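PDB 6WO6: RavA from Legionella pneumophila str. Paris, which is a Legionella effector linked to cell invasion, probably acting inside host cells, with an elongated all-helical chain. Local coordinates for residues I91-P97 / A133-R137; M105-K109 / R149-I154; A218-L223 / F287-E293. The protein carries 2 engineered substitutions. All coordinates share one frame; numbering follows the deposited sequence.

Contacts 1 and 2 are neighbours, their centres about 14 Å apart, and they interlock along the chain. Helix 77-92 and its exit pack on helix 131-141 in contact 1; the next helix in each half of the pairing, 102-107 and 147-157, meet in contact 2. Their segments therefore alternate in sequence, and Leu94 touches both Met105 and Ile106, so the two contacts form one continuous patch. Contact 3 comes later in the chain and joins helix 214-224 to the turn that leads into helix 290-294 and the start of that helix. Its centre lies about 39 Å from that of contact 1 and 41 Å from that of contact 2, holding another part of this long molecule.

Contact 1: residues I91-P97 / A133-R137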
ATOM      1  N   ILE A  91       2.596 -19.313   3.101  1.00 60.29           N
ATOM      2  CA  ILE A  91       2.173 -18.202   2.255  1.00 58.98           C
ATOM      3  C   ILE A  91       1.042 -17.418   2.916  1.00 59.39           C
ATOM      4  O   ILE A  91       1.056 -16.182   2.933  1.00 58.82           O
ATOM      5  CB  ILE A  91       1.777 -18.705   0.857  1.00 57.28           C
ATOM      6  CG1 ILE A  91       3.025 -19.120   0.078  1.00 60.03           C
ATOM      7  CG2 ILE A  91       1.002 -17.632   0.103  1.00 54.27           C
ATOM      8  CD1 ILE A  91       2.727 -19.736  -1.271  1.00 61.51           C
ATOM      9  N   ILE A  92       0.055 -18.115   3.482  1.00 60.28           N
ATOM     10  CA  ILE A  92      -1.109 -17.435   4.041  1.00 59.98           C
ATOM     11  C   ILE A  92      -0.758 -16.705   5.332  1.00 63.62           C
ATOM     12  O   ILE A  92      -1.364 -15.675   5.655  1.00 61.78           O
ATOM     13  CB  ILE A  92      -2.257 -18.448   4.226  1.00 58.55           C
ATOM     14  CG1 ILE A  92      -3.063 -18.567   2.929  1.00 57.02           C
ATOM     15  CG2 ILE A  92      -3.158 -18.083   5.397  1.00 59.63           C
ATOM     16  CD1 ILE A  92      -3.545 -17.237   2.388  1.00 56.63           C
ATOM     17  N   SER A  93       0.245 -17.185   6.074  1.00 69.69           N
ATOM     18  CA  SER A  93       0.659 -16.490   7.286  1.00 73.15           C
ATOM     19  C   SER A  93       1.259 -15.118   7.005  1.00 72.40           C
ATOM     20  O   SER A  93       1.489 -14.359   7.952  1.00 75.08           O
ATOM     21  CB  SER A  93       1.657 -17.345   8.071  1.00 76.93           C
ATOM     22  OG  SER A  93       2.826 -17.592   7.311  1.00 77.96           O
ATOM     23  N   LEU A  94       1.524 -14.786   5.738  1.00 68.42           N
ATOM     24  CA  LEU A  94       1.882 -13.413   5.400  1.00 67.01           C
ATOM     25  C   LEU A  94       0.720 -12.463   5.655  1.00 69.76           C
ATOM     26  O   LEU A  94       0.937 -11.300   6.016  1.00 71.71           O
ATOM     27  CB  LEU A  94       2.326 -13.323   3.940  1.00 63.25           C
ATOM     28  CG  LEU A  94       3.581 -14.092   3.522  1.00 62.71           C
ATOM     29  CD1 LEU A  94       3.773 -14.020   2.015  1.00 61.03           C
ATOM     30  CD2 LEU A  94       4.808 -13.560   4.239  1.00 62.83           C
ATOM     31  N   LEU A  95      -0.514 -12.939   5.479  1.00 69.28           N
ATOM     32  CA  LEU A  95      -1.716 -12.149   5.719  1.00 68.37           C
ATOM     33  C   LEU A  95      -2.278 -12.331   7.125  1.00 73.70           C
ATOM     34  O   LEU A  95      -3.369 -11.827   7.410  1.00 73.94           O
ATOM     35  CB  LEU A  95      -2.793 -12.502   4.691  1.00 62.98           C
ATOM     36  CG  LEU A  95      -2.522 -12.129   3.235  1.00 59.35           C
ATOM     37  CD1 LEU A  95      -3.688 -12.548   2.358  1.00 57.65           C
ATOM     38  CD2 LEU A  95      -2.260 -10.637   3.109  1.00 59.96           C
ATOM     39  N   ASP A  96      -1.572 -13.037   7.995  1.00 78.60           N
ATOM     40  CA  ASP A  96      -2.048 -13.260   9.356  1.00 85.06           C
ATOM     41  C   ASP A  96      -2.007 -11.956  10.142  1.00 88.06           C
ATOM     42  O   ASP A  96      -0.924 -11.373  10.298  1.00 87.50           O
ATOM     43  CB  ASP A  96      -1.194 -14.322  10.045  1.00 89.82           C
ATOM     44  CG  ASP A  96      -1.698 -14.671  11.433  1.00 95.64           C
ATOM     45  OD1 ASP A  96      -2.888 -14.425  11.723  1.00 97.55           O
ATOM     46  OD2 ASP A  96      -0.897 -15.189  12.239  1.00 98.16           O
ATOM     47  N   PRO A  97      -3.141 -11.455  10.640  1.00 91.71           N
ATOM     48  CA  PRO A  97      -3.101 -10.219  11.439  1.00 93.82           C
ATOM     49  C   PRO A  97      -2.241 -10.338  12.684  1.00 96.93           C
ATOM     50  O   PRO A  97      -1.613  -9.351  13.088  1.00 97.52           O
ATOM     51  CB  PRO A  97      -4.578  -9.981  11.791  1.00 95.67           C
ATOM     52  CG  PRO A  97      -5.345 -10.721  10.743  1.00 93.91           C
ATOM     53  CD  PRO A  97      -4.518 -11.931  10.422  1.00 92.67           C
ATOM     54  N   ALA A 133      -3.079  -7.979  -1.874  1.00 48.61           N
ATOM     55  CA  ALA A 133      -3.136  -7.901  -0.418  1.00 49.35           C
ATOM     56  C   ALA A 133      -1.768  -8.152   0.205  1.00 52.32           C
ATOM     57  O   ALA A 133      -1.340  -7.414   1.103  1.00 53.71           O
ATOM     58  CB  ALA A 133      -4.164  -8.897   0.122  1.00 49.23           C
ATOM     59  N   ILE A 134      -1.063  -9.185  -0.266  1.00 52.26           N
ATOM     60  CA  ILE A 134       0.237  -9.517   0.306  1.00 52.16           C
ATOM     61  C   ILE A 134       1.259  -8.437  -0.027  1.00 50.58           C
ATOM     62  O   ILE A 134       2.097  -8.078   0.809  1.00 51.75           O
ATOM     63  CB  ILE A 134       0.703 -10.905  -0.172  1.00 53.66           C
ATOM     64  CG1 ILE A 134      -0.271 -11.993   0.289  1.00 55.06           C
ATOM     65  CG2 ILE A 134       2.097 -11.206   0.350  1.00 55.01           C
ATOM     66  CD1 ILE A 134       0.086 -13.381  -0.203  1.00 52.86           C
ATOM     67  N   ALA A 135       1.208  -7.899  -1.249  1.00 48.36           N
ATOM     68  CA  ALA A 135       2.125  -6.823  -1.609  1.00 47.98           C
ATOM     69  C   ALA A 135       1.882  -5.589  -0.749  1.00 49.80           C
ATOM     70  O   ALA A 135       2.834  -4.938  -0.299  1.00 50.71           O
ATOM     71  CB  ALA A 135       1.988  -6.491  -3.095  1.00 46.37           C
ATOM     72  N   LEU A 136       0.612  -5.264  -0.491  1.00 49.83           N
ATOM     73  CA  LEU A 136       0.290  -4.143   0.385  1.00 49.55           C
ATOM     74  C   LEU A 136       0.820  -4.381   1.793  1.00 52.09           C
ATOM     75  O   LEU A 136       1.410  -3.485   2.407  1.00 54.33           O
ATOM     76  CB  LEU A 136      -1.221  -3.921   0.413  1.00 49.69           C
ATOM     77  CG  LEU A 136      -1.719  -2.805   1.333  1.00 50.43           C
ATOM     78  CD1 LEU A 136      -1.610  -1.449   0.654  1.00 49.10           C
ATOM     79  CD2 LEU A 136      -3.142  -3.071   1.790  1.00 51.75           C
ATOM     80  N   ARG A 137       0.620  -5.593   2.320  1.00 52.61           N
ATOM     81  CA  ARG A 137       1.093  -5.894   3.668  1.00 54.44           C
ATOM     82  C   ARG A 137       2.611  -5.783   3.759  1.00 54.43           C
ATOM     83  O   ARG A 137       3.149  -5.219   4.724  1.00 55.10           O
ATOM     84  CB  ARG A 137       0.633  -7.292   4.081  1.00 56.90           C
ATOM     85  CG  ARG A 137       0.860  -7.605   5.546  1.00 61.74           C
ATOM     86  CD  ARG A 137      -0.282  -7.081   6.402  1.00 66.91           C
ATOM     87  NE  ARG A 137       0.056  -7.074   7.823  1.00 72.99           N
ATOM     88  CZ  ARG A 137       0.092  -8.160   8.591  1.00 77.78           C
ATOM     89  NH1 ARG A 137      -0.182  -9.352   8.076  1.00 77.31           N
ATOM     90  NH2 ARG A 137       0.410  -8.054   9.873  1.00 81.37           N
TER
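Ile134 is the bump of this contact, and Leu94 and Leu95 shape the hollow that receives it. In fold terms this is helix-to-turn packing inside an elongated all-helical protein: the chain leaving helix 77-92 lies against the flank of helix 131-141. The two branches of Ile134 go to different neighbours. Its CG2 meets CD1 of Leu94 at 3.7 Å, while its CG1 lies 3.7 Å from CD2 of Leu95. Branching at CB gives the two arms, and chi1 of -62° turns CG1 to the side of the backbone N and CG2 anti to it, toward Leu94. Each leucine crosses the isoleucine at about a right angle. Leu95 leaves its backbone pointing away from the helix, but its branched end swings back, and CD2 also rests on CB of Ala133 at 3.9 Å. At the inner end of the hollow, CD1 of Ile134 comes loosely within 4.4 Å of CG2 of Ile91. Leu127 of helix 120-127 and Phe163 of helix 162-181 add further apolar cover to Ile134.

One turn on, Arg137 reaches past the leucine side chains to the backbone of the turn. Its chain bends at chi2 and carries the guanidinium among backbone carbonyls. NH2 is hydrogen-bonded to Asn99 O, and NH1 lies 3.0 Å from Leu94 O. The carboxylate of Asp96 stays apart, OD1 being 6.8 Å from NH1 of Arg137 and weakly hydrogen-bonded to Arg98 N. NH1 of Arg137 donates to Asp96 O over 3.1 Å at 151°, approaching from above the carbonyl plane, 65° out of it.

Contact 2: residues M105-K109 / R149-I154; sequences MILEK and RVSQNI
The backbones come closest where Leu107 faces Val150, CA to CA 6.0 Å, just before the chain quits helix 102-107 at Glu108 and turns through Lys109, whose backbone is in the left-handed helical region. Leu107 is wedged by its CD2 branch against the opposite helix. That methyl lies 3.6 Å from CG2 of Val150, the two side chains crossing at about a right angle, and it also meets the aliphatic part of Arg149, 3.5 Å from CG. Ile106 works one step along. Its CD1 meets CD1 of Ile154 at 3.6 Å, again nearly perpendicular, while its CG2 faces Val150 CG1 more loosely at 4.3 Å. Phe171 and Phe163 of helix 162-181 pack on Val150 and Ile154 respectively, so the apolar side of this contact runs on into a third helix.

In this all-helical fold the contact sets the end of helix 102-107 against helix 147-157, and one side-chain amide joins them. The side chains of Asn153 and Ile106 run antiparallel past each other. Turned by a chi1 of -80° to the side of its backbone N, the amide of Asn153 brings ND2 to Ile106 O, 3.0 Å away. The bond makes an N-H...O angle of 146°; the acceptor lies in the plane of the Asn153 amide, whereas ND2 is tilted 34° from the carbonyl plane. Ile106 O lies in the last turn of its helix, where the partial negative charge would probably strengthen the bond. Toward solvent, Lys109 and Arg149 bring like charges near each other, NZ of the lysine 5.5 Å from NH2 of the arginine.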
ATOM      1  N   MET A 105       9.948 -13.223   7.968  1.00 95.21           N
ATOM      2  CA  MET A 105       9.810 -14.596   7.497  1.00 96.27           C
ATOM      3  C   MET A 105      10.349 -14.753   6.080  1.00 91.41           C
ATOM      4  O   MET A 105      10.958 -15.778   5.750  1.00 93.07           O
ATOM      5  CB  MET A 105       8.343 -15.018   7.575  1.00 99.69           C
ATOM      6  CG  MET A 105       7.951 -16.144   6.640  1.00103.15           C
ATOM      7  SD  MET A 105       6.270 -16.717   6.943  1.00106.68           S
ATOM      8  CE  MET A 105       5.467 -15.186   7.416  1.00107.23           C
ATOM      9  N   ILE A 106      10.155 -13.741   5.232  1.00 85.14           N
ATOM     10  CA  ILE A 106      10.664 -13.843   3.866  1.00 78.56           C
ATOM     11  C   ILE A 106      12.187 -13.711   3.832  1.00 80.15           C
ATOM     12  O   ILE A 106      12.854 -14.349   3.008  1.00 79.09           O
ATOM     13  CB  ILE A 106       9.968 -12.803   2.967  1.00 72.34           C
ATOM     14  CG1 ILE A 106       8.467 -13.098   2.914  1.00 71.30           C
ATOM     15  CG2 ILE A 106      10.577 -12.782   1.569  1.00 68.41           C
ATOM     16  CD1 ILE A 106       7.779 -12.604   1.668  1.00 70.34           C
ATOM     17  N   LEU A 107      12.763 -12.912   4.733  1.00 84.27           N
ATOM     18  CA  LEU A 107      14.206 -12.693   4.741  1.00 87.65           C
ATOM     19  C   LEU A 107      14.957 -13.793   5.476  1.00 94.22           C
ATOM     20  O   LEU A 107      16.073 -14.144   5.080  1.00 96.48           O
ATOM     21  CB  LEU A 107      14.534 -11.342   5.379  1.00 85.56           C
ATOM     22  CG  LEU A 107      14.104 -10.092   4.618  1.00 80.69           C
ATOM     23  CD1 LEU A 107      14.442  -8.841   5.410  1.00 79.68           C
ATOM     24  CD2 LEU A 107      14.757 -10.063   3.250  1.00 79.83           C
ATOM     25  N   GLU A 108      14.370 -14.342   6.540  1.00 98.38           N
ATOM     26  CA  GLU A 108      14.964 -15.429   7.320  1.00103.54           C
ATOM     27  C   GLU A 108      15.083 -16.727   6.538  1.00105.20           C
ATOM     28  O   GLU A 108      15.423 -17.755   7.144  1.00108.69           O
ATOM     29  CB  GLU A 108      14.150 -15.666   8.593  1.00104.77           C
ATOM     30  CG  GLU A 108      14.279 -14.564   9.634  1.00106.11           C
ATOM     31  CD  GLU A 108      13.169 -14.609  10.667  1.00106.56           C
ATOM     32  OE1 GLU A 108      12.253 -15.449  10.524  1.00105.32           O
ATOM     33  OE2 GLU A 108      13.209 -13.801  11.619  1.00108.07           O
ATOM     34  N   LYS A 109      14.808 -16.681   5.232  1.00102.84           N
ATOM     35  CA  LYS A 109      14.892 -17.841   4.349  1.00102.48           C
ATOM     36  C   LYS A 109      13.988 -18.974   4.827  1.00101.75           C
ATOM     37  O   LYS A 109      14.289 -20.155   4.634  1.00104.18           O
ATOM     38  CB  LYS A 109      16.339 -18.317   4.194  1.00105.57           C
ATOM     39  CG  LYS A 109      17.348 -17.175   4.065  1.00106.11           C
ATOM     40  CD  LYS A 109      18.300 -17.374   2.897  1.00106.85           C
ATOM     41  CE  LYS A 109      17.682 -16.909   1.588  1.00103.85           C
ATOM     42  NZ  LYS A 109      18.622 -17.081   0.445  1.00104.93           N
ATOM     43  N   ARG A 149      15.933  -6.111  -0.514  1.00 76.65           N
ATOM     44  CA  ARG A 149      16.334  -7.496  -0.296  1.00 77.32           C
ATOM     45  C   ARG A 149      15.122  -8.420  -0.328  1.00 72.77           C
ATOM     46  O   ARG A 149      15.122  -9.428  -1.048  1.00 72.22           O
ATOM     47  CB  ARG A 149      17.090  -7.629   1.028  1.00 82.48           C
ATOM     48  CG  ARG A 149      17.526  -9.051   1.352  1.00 85.62           C
ATOM     49  CD  ARG A 149      18.965  -9.116   1.841  1.00 92.11           C
ATOM     50  NE  ARG A 149      19.901  -9.367   0.747  1.00 97.18           N
ATOM     51  CZ  ARG A 149      20.155 -10.572   0.245  1.00100.63           C
ATOM     52  NH1 ARG A 149      21.021 -10.711  -0.750  1.00102.28           N
ATOM     53  NH2 ARG A 149      19.539 -11.642   0.734  1.00100.80           N
ATOM     54  N   VAL A 150      14.081  -8.080   0.446  1.00 69.67           N
ATOM     55  CA  VAL A 150      12.794  -8.774   0.368  1.00 66.03           C
ATOM     56  C   VAL A 150      12.426  -9.007  -1.088  1.00 66.27           C
ATOM     57  O   VAL A 150      12.297 -10.150  -1.542  1.00 66.51           O
ATOM     58  CB  VAL A 150      11.694  -7.974   1.094  1.00 61.79           C
ATOM     59  CG1 VAL A 150      10.321  -8.577   0.834  1.00 58.10           C
ATOM     60  CG2 VAL A 150      11.961  -7.906   2.585  1.00 63.60           C
ATOM     61  N   SER A 151      12.296  -7.911  -1.841  1.00 66.16           N
ATOM     62  CA  SER A 151      11.948  -7.985  -3.256  1.00 64.50           C
ATOM     63  C   SER A 151      12.812  -9.005  -3.989  1.00 65.04           C
ATOM     64  O   SER A 151      12.295  -9.874  -4.701  1.00 63.53           O
ATOM     65  CB  SER A 151      12.082  -6.600  -3.898  1.00 62.42           C
ATOM     66  OG  SER A 151      11.452  -6.559  -5.168  1.00 58.91           O
ATOM     67  N   GLN A 152      14.135  -8.939  -3.791  1.00 68.25           N
ATOM     68  CA  GLN A 152      15.022  -9.853  -4.508  1.00 71.37           C
ATOM     69  C   GLN A 152      14.650 -11.304  -4.236  1.00 70.27           C
ATOM     70  O   GLN A 152      14.538 -12.106  -5.172  1.00 70.35           O
ATOM     71  CB  GLN A 152      16.482  -9.599  -4.128  1.00 76.81           C
ATOM     72  CG  GLN A 152      17.455 -10.471  -4.909  1.00 81.62           C
ATOM     73  CD  GLN A 152      18.858 -10.462  -4.331  1.00 87.25           C
ATOM     74  OE1 GLN A 152      19.387 -11.507  -3.944  1.00 88.16           O
ATOM     75  NE2 GLN A 152      19.473  -9.285  -4.282  1.00 89.97           N
ATOM     76  N   ASN A 153      14.424 -11.650  -2.965  1.00 68.34           N
ATOM     77  CA  ASN A 153      14.007 -13.010  -2.635  1.00 64.06           C
ATOM     78  C   ASN A 153      12.766 -13.399  -3.426  1.00 60.82           C
ATOM     79  O   ASN A 153      12.717 -14.473  -4.039  1.00 61.36           O
ATOM     80  CB  ASN A 153      13.759 -13.134  -1.129  1.00 63.56           C
ATOM     81  CG  ASN A 153      15.044 -13.304  -0.335  1.00 66.22           C
ATOM     82  OD1 ASN A 153      16.138 -13.050  -0.838  1.00 68.63           O
ATOM     83  ND2 ASN A 153      14.914 -13.737   0.916  1.00 66.43           N
ATOM     84  N   ILE A 154      11.770 -12.508  -3.471  1.00 59.30           N
ATOM     85  CA  ILE A 154      10.537 -12.809  -4.191  1.00 57.97           C
ATOM     86  C   ILE A 154      10.820 -13.068  -5.662  1.00 60.45           C
ATOM     87  O   ILE A 154      10.179 -13.923  -6.287  1.00 61.67           O
ATOM     88  CB  ILE A 154       9.518 -11.667  -4.010  1.00 56.05           C
ATOM     89  CG1 ILE A 154       9.274 -11.391  -2.526  1.00 54.79           C
ATOM     90  CG2 ILE A 154       8.209 -12.017  -4.691  1.00 56.26           C
ATOM     91  CD1 ILE A 154       8.574 -12.510  -1.816  1.00 53.91           C
TER

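Contact 3: residues A218-L223 / F287-E293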
ATOM      1  N   ALA A 218      -0.431  20.087   1.273  1.00 48.93           N
ATOM      2  CA  ALA A 218      -1.118  21.021   0.389  1.00 47.34           C
ATOM      3  C   ALA A 218      -0.392  22.355   0.326  1.00 47.23           C
ATOM      4  O   ALA A 218      -0.295  22.965  -0.745  1.00 45.83           O
ATOM      5  CB  ALA A 218      -2.562  21.214   0.849  1.00 47.13           C
ATOM      6  N   GLY A 219       0.130  22.821   1.463  1.00 49.37           N
ATOM      7  CA  GLY A 219       0.903  24.053   1.455  1.00 51.01           C
ATOM      8  C   GLY A 219       2.152  23.940   0.602  1.00 52.28           C
ATOM      9  O   GLY A 219       2.439  24.811  -0.227  1.00 51.62           O
ATOM     10  N   LYS A 220       2.909  22.852   0.786  1.00 53.37           N
ATOM     11  CA  LYS A 220       4.115  22.655  -0.016  1.00 50.98           C
ATOM     12  C   LYS A 220       3.786  22.474  -1.494  1.00 50.02           C
ATOM     13  O   LYS A 220       4.547  22.929  -2.354  1.00 51.22           O
ATOM     14  CB  LYS A 220       4.914  21.461   0.505  1.00 48.25           C
ATOM     15  CG  LYS A 220       5.414  21.623   1.933  1.00 48.86           C
ATOM     16  CD  LYS A 220       6.584  20.695   2.216  1.00 50.37           C
ATOM     17  CE  LYS A 220       6.958  20.694   3.689  1.00 53.68           C
ATOM     18  NZ  LYS A 220       5.935  19.993   4.517  1.00 53.90           N
ATOM     19  N   LEU A 221       2.659  21.832  -1.808  1.00 48.24           N
ATOM     20  CA  LEU A 221       2.247  21.699  -3.201  1.00 47.68           C
ATOM     21  C   LEU A 221       1.936  23.061  -3.807  1.00 49.05           C
ATOM     22  O   LEU A 221       2.447  23.407  -4.877  1.00 48.93           O
ATOM     23  CB  LEU A 221       1.033  20.776  -3.308  1.00 45.93           C
ATOM     24  CG  LEU A 221       1.310  19.273  -3.276  1.00 45.98           C
ATOM     25  CD1 LEU A 221       0.007  18.487  -3.293  1.00 44.38           C
ATOM     26  CD2 LEU A 221       2.190  18.882  -4.448  1.00 45.74           C
ATOM     27  N   ALA A 222       1.099  23.850  -3.129  1.00 50.21           N
ATOM     28  CA  ALA A 222       0.776  25.184  -3.625  1.00 50.15           C
ATOM     29  C   ALA A 222       2.024  26.041  -3.778  1.00 51.16           C
ATOM     30  O   ALA A 222       2.086  26.889  -4.675  1.00 50.81           O
ATOM     31  CB  ALA A 222      -0.225  25.867  -2.692  1.00 49.69           C
ATOM     32  N   LEU A 223       3.029  25.826  -2.927  1.00 52.63           N
ATOM     33  CA  LEU A 223       4.229  26.653  -2.993  1.00 53.25           C
ATOM     34  C   LEU A 223       5.157  26.234  -4.135  1.00 57.70           C
ATOM     35  O   LEU A 223       5.645  27.087  -4.884  1.00 60.20           O
ATOM     36  CB  LEU A 223       4.970  26.607  -1.656  1.00 50.41           C
ATOM     37  CG  LEU A 223       6.247  27.444  -1.568  1.00 50.62           C
ATOM     38  CD1 LEU A 223       5.954  28.906  -1.872  1.00 50.49           C
ATOM     39  CD2 LEU A 223       6.895  27.295  -0.200  1.00 51.52           C
ATOM     40  N   PHE A 287      -2.035  27.736   5.589  1.00 48.78           N
ATOM     41  CA  PHE A 287      -1.090  27.714   4.478  1.00 45.99           C
ATOM     42  C   PHE A 287      -0.116  28.879   4.576  1.00 45.37           C
ATOM     43  O   PHE A 287       0.240  29.505   3.572  1.00 43.86           O
ATOM     44  CB  PHE A 287      -1.832  27.732   3.144  1.00 43.69           C
ATOM     45  CG  PHE A 287      -2.769  26.573   2.962  1.00 44.01           C
ATOM     46  CD1 PHE A 287      -2.356  25.280   3.248  1.00 45.91           C
ATOM     47  CD2 PHE A 287      -4.066  26.775   2.522  1.00 43.81           C
ATOM     48  CE1 PHE A 287      -3.220  24.207   3.084  1.00 46.53           C
ATOM     49  CE2 PHE A 287      -4.935  25.707   2.358  1.00 44.00           C
ATOM     50  CZ  PHE A 287      -4.512  24.423   2.639  1.00 45.00           C
ATOM     51  N   ALA A 288       0.342  29.172   5.798  1.00 47.92           N
ATOM     52  CA  ALA A 288       1.189  30.339   6.027  1.00 50.62           C
ATOM     53  C   ALA A 288       2.496  30.262   5.248  1.00 53.09           C
ATOM     54  O   ALA A 288       3.069  31.301   4.896  1.00 54.16           O
ATOM     55  CB  ALA A 288       1.467  30.492   7.522  1.00 52.56           C
ATOM     56  N   ILE A 289       2.969  29.045   4.954  1.00 52.97           N
ATOM     57  CA  ILE A 289       4.224  28.860   4.232  1.00 53.87           C
ATOM     58  C   ILE A 289       4.220  29.591   2.896  1.00 54.89           C
ATOM     59  O   ILE A 289       5.287  29.913   2.361  1.00 58.77           O
ATOM     60  CB  ILE A 289       4.497  27.352   4.039  1.00 52.29           C
ATOM     61  CG1 ILE A 289       5.938  27.110   3.585  1.00 53.14           C
ATOM     62  CG2 ILE A 289       3.516  26.752   3.043  1.00 49.55           C
ATOM     63  CD1 ILE A 289       6.268  25.651   3.376  1.00 53.83           C
ATOM     64  N   LEU A 290       3.037  29.886   2.353  1.00 52.31           N
ATOM     65  CA  LEU A 290       2.960  30.569   1.067  1.00 53.05           C
ATOM     66  C   LEU A 290       3.451  32.009   1.144  1.00 56.78           C
ATOM     67  O   LEU A 290       3.939  32.542   0.141  1.00 60.51           O
ATOM     68  CB  LEU A 290       1.521  30.542   0.551  1.00 49.75           C
ATOM     69  CG  LEU A 290       1.044  29.257  -0.116  1.00 45.90           C
ATOM     70  CD1 LEU A 290      -0.445  29.323  -0.397  1.00 44.08           C
ATOM     71  CD2 LEU A 290       1.818  29.042  -1.399  1.00 46.96           C
ATOM     72  N   PHE A 291       3.347  32.653   2.309  1.00 55.95           N
ATOM     73  CA  PHE A 291       3.421  34.113   2.340  1.00 55.80           C
ATOM     74  C   PHE A 291       4.831  34.702   2.258  1.00 58.49           C
ATOM     75  O   PHE A 291       5.035  35.645   1.482  1.00 58.61           O
ATOM     76  CB  PHE A 291       2.697  34.641   3.580  1.00 55.12           C
ATOM     77  CG  PHE A 291       1.204  34.604   3.457  1.00 53.51           C
ATOM     78  CD1 PHE A 291       0.504  33.434   3.700  1.00 52.98           C
ATOM     79  CD2 PHE A 291       0.504  35.731   3.070  1.00 54.41           C
ATOM     80  CE1 PHE A 291      -0.871  33.395   3.578  1.00 53.40           C
ATOM     81  CE2 PHE A 291      -0.872  35.699   2.942  1.00 54.93           C
ATOM     82  CZ  PHE A 291      -1.562  34.533   3.198  1.00 54.24           C
ATOM     83  N   PRO A 292       5.821  34.219   3.026  1.00 61.04           N
ATOM     84  CA  PRO A 292       7.157  34.843   2.933  1.00 62.59           C
ATOM     85  C   PRO A 292       7.743  34.838   1.530  1.00 66.27           C
ATOM     86  O   PRO A 292       8.358  35.830   1.122  1.00 69.42           O
ATOM     87  CB  PRO A 292       7.998  34.005   3.904  1.00 63.51           C
ATOM     88  CG  PRO A 292       7.016  33.489   4.889  1.00 64.05           C
ATOM     89  CD  PRO A 292       5.782  33.195   4.087  1.00 61.72           C
ATOM     90  N   GLU A 293       7.565  33.753   0.772  1.00 67.27           N
ATOM     91  CA  GLU A 293       8.093  33.702  -0.589  1.00 69.36           C
ATOM     92  C   GLU A 293       7.349  34.666  -1.506  1.00 65.36           C
ATOM     93  O   GLU A 293       7.958  35.518  -2.161  1.00 65.95           O
ATOM     94  CB  GLU A 293       8.005  32.277  -1.136  1.00 73.75           C
ATOM     95  CG  GLU A 293       9.348  31.608  -1.368  1.00 81.66           C
ATOM     96  CD  GLU A 293       9.770  30.731  -0.205  1.00 86.60           C
ATOM     97  OE1 GLU A 293      10.820  30.061  -0.314  1.00 89.73           O
ATOM     98  OE2 GLU A 293       9.049  30.704   0.817  1.00 86.84           O
TER
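Gly219 and Phe287 set the closeness of this contact, their CA atoms only 5.1 Å apart. The glycine has no side chain to hold the helix off, and the ring of Phe287 meets the helix through two of its atoms: CD1 is 3.9 Å from CA of Gly219, and CE1 is 3.8 Å from CB of Ala218. Ser253 and Ala254 of helix 246-265 also pack on Phe287, so it touches two helices, 214-224 and 246-265.

The aliphatic contacts follow along helix 214-224. Leu223 takes its place with CG anti to the backbone N (chi1 -179°), which carries its branches across to the other segment. CD2 meets CG1 of Ile289 at 3.9 Å, crossing at about a right angle, and CD1 touches CB of Glu293 at 4.0 Å. The side chain of Leu290 instead runs antiparallel to that of Leu223; its CD2 comes 3.7 Å from Leu223 CA and 4.0 Å from CB of Ala222.

No hydrogen bond crosses between the segments. A type I beta turn from Phe287 to Leu290, closed by Leu290 N to Phe287 O (3.1 Å), leads into helix 290-294 and presents Ile289 and Leu290 to the helix. From outside, Arg258 of helix 246-265 makes weak bonds to the carbonyls of Ala222 and Leu223.

The contact therefore probably rests on van der Waals packing and the burial of apolar surface.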